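Local coordinates for nicastrin (PDB 4R12), which probably serves as an essential, putatively substrate-recruiting subunit of the gamma-secretase complex, which cleaves integral membrane proteins within the membrane, at residues A[243-248]-A[265-270]. Numbering follows the deposited sequence.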
# COMPACT_ATOMS: atom_id res chain seq x y z
N THR A 243 4.04 7.55 10.55
CA THR A 243 5.10 8.51 10.83
C THR A 243 4.78 9.87 10.22
O THR A 243 4.75 10.89 10.93
CB THR A 243 6.46 8.03 10.29
OG1 THR A 243 6.84 6.81 10.94
CG2 THR A 243 7.54 9.09 10.54
N LEU A 244 4.54 9.90 8.91
CA LEU A 244 4.34 11.18 8.24
C LEU A 244 3.05 11.88 8.69
O LEU A 244 3.03 13.10 8.87
CB LEU A 244 4.33 11.00 6.73
CG LEU A 244 4.36 12.33 5.96
CD1 LEU A 244 5.55 13.19 6.45
CD2 LEU A 244 4.48 12.07 4.46
N LEU A 245 1.97 11.13 8.89
CA LEU A 245 0.77 11.75 9.45
C LEU A 245 1.05 12.31 10.85
O LEU A 245 0.53 13.37 11.20
CB LEU A 245 -0.42 10.76 9.50
CG LEU A 245 -1.00 10.41 8.12
CD1 LEU A 245 -1.93 9.19 8.22
CD2 LEU A 245 -1.77 11.61 7.55
N SER A 246 1.87 11.61 11.64
CA SER A 246 2.17 12.06 13.00
C SER A 246 3.12 13.28 12.98
O SER A 246 3.01 14.17 13.83
CB SER A 246 2.76 10.92 13.83
OG SER A 246 1.85 9.83 13.89
N VAL A 247 4.01 13.31 12.01
CA VAL A 247 4.84 14.48 11.74
C VAL A 247 3.95 15.69 11.41
O VAL A 247 4.14 16.78 11.95
CB VAL A 247 5.82 14.22 10.57
CG1 VAL A 247 6.36 15.53 9.99
CG2 VAL A 247 6.98 13.32 11.04
N ILE A 248 2.99 15.49 10.52
CA ILE A 248 2.06 16.54 10.10
C ILE A 248 1.23 17.01 11.30
O ILE A 248 1.09 18.22 11.56
CB ILE A 248 1.16 16.04 8.95
CG1 ILE A 248 2.02 15.83 7.69
CG2 ILE A 248 0.06 17.03 8.64
CD1 ILE A 248 1.34 15.08 6.59
N PHE A 265 3.02 17.80 1.46
CA PHE A 265 3.10 16.40 1.87
C PHE A 265 2.33 15.58 0.85
O PHE A 265 1.20 15.93 0.51
CB PHE A 265 2.51 16.20 3.27
CG PHE A 265 3.10 17.12 4.31
CD1 PHE A 265 4.28 16.78 4.97
CD2 PHE A 265 2.50 18.32 4.63
CE1 PHE A 265 4.83 17.62 5.92
CE2 PHE A 265 3.04 19.17 5.58
CZ PHE A 265 4.21 18.81 6.23
N ALA A 266 2.92 14.50 0.36
CA ALA A 266 2.20 13.68 -0.62
C ALA A 266 2.18 12.21 -0.24
O ALA A 266 3.22 11.62 0.10
CB ALA A 266 2.81 13.86 -2.04
N PHE A 267 0.99 11.62 -0.30
CA PHE A 267 0.79 10.20 -0.04
C PHE A 267 0.39 9.52 -1.34
O PHE A 267 -0.78 9.63 -1.74
CB PHE A 267 -0.30 9.98 1.03
CG PHE A 267 0.06 10.51 2.40
CD1 PHE A 267 0.06 11.88 2.67
CD2 PHE A 267 0.39 9.64 3.43
CE1 PHE A 267 0.40 12.36 3.93
CE2 PHE A 267 0.72 10.11 4.70
CZ PHE A 267 0.71 11.46 4.95
N TRP A 268 1.34 8.86 -2.01
CA TRP A 268 1.11 8.33 -3.36
C TRP A 268 0.42 6.97 -3.28
O TRP A 268 0.84 6.11 -2.50
CB TRP A 268 2.41 8.17 -4.17
CG TRP A 268 3.23 9.41 -4.33
CD1 TRP A 268 4.54 9.57 -3.98
CD2 TRP A 268 2.80 10.66 -4.89
NE1 TRP A 268 4.95 10.85 -4.29
CE2 TRP A 268 3.90 11.54 -4.84
CE3 TRP A 268 1.59 11.12 -5.42
CZ2 TRP A 268 3.83 12.85 -5.31
CZ3 TRP A 268 1.53 12.43 -5.88
CH2 TRP A 268 2.64 13.27 -5.82
N ASN A 269 -0.61 6.77 -4.10
CA ASN A 269 -1.31 5.49 -4.13
C ASN A 269 -0.89 4.68 -5.36
O ASN A 269 -0.42 5.25 -6.34
CB ASN A 269 -2.82 5.72 -4.12
CG ASN A 269 -3.59 4.53 -3.57
OD1 ASN A 269 -3.05 3.43 -3.43
ND2 ASN A 269 -4.88 4.74 -3.27
N ALA A 270 -1.07 3.37 -5.28
CA ALA A 270 -0.79 2.42 -6.36
C ALA A 270 0.66 2.46 -6.87
O ALA A 270 0.96 2.07 -8.00
CB ALA A 270 -1.79 2.65 -7.52
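Leu-244 reaches down from helix 234-252 to both phenylalanines of strand 262-268, one methyl to each. The fork at CG sends its branches to different rings: Leu-244 CD1 lies 4.1 Å from Phe-265 CD1, while CD2 makes an off-centre CH-pi contact, 4.3 Å from the centroid of the Phe-267 ring. A forked leucine suits a place that faces two rings. The next residue, Leu-245, starts off to the flank, yet its chain is long enough to reach back, and Leu-245 CD2 comes within 3.6 Å of Phe-267 CZ, the far end of that ring. Ile-248 then lies over Phe-265, its unbranched CG1-CD1 arm suited to lying along a ring face. Its first torsion (chi1 -68°) puts CG1 above the middle of the Phe-265 ring, 3.6 Å from the centroid and 9° off the normal, and the extended second torsion carries Ile-248 CD1 on to 3.5 Å from Phe-265 CG. Ile-248 CD1 also meets the edge of Phe-267 near its plane, 3.9 Å from Phe-267 CE1. The two aromatic residues, two positions apart and so on the same face of the strand, suit this role because flat rings accept aliphatic C-H groups over a face or at an edge. Helix and strand run nearly antiparallel (157°), as expected where a helix packs on a sheet of the alpha/beta large lobe; Leu-509 of helix 500-512 also touches Ile-248 and Phe-267. No hydrogen bond crosses the contact, so this buried interface is held by dispersion and the hydrophobic effect.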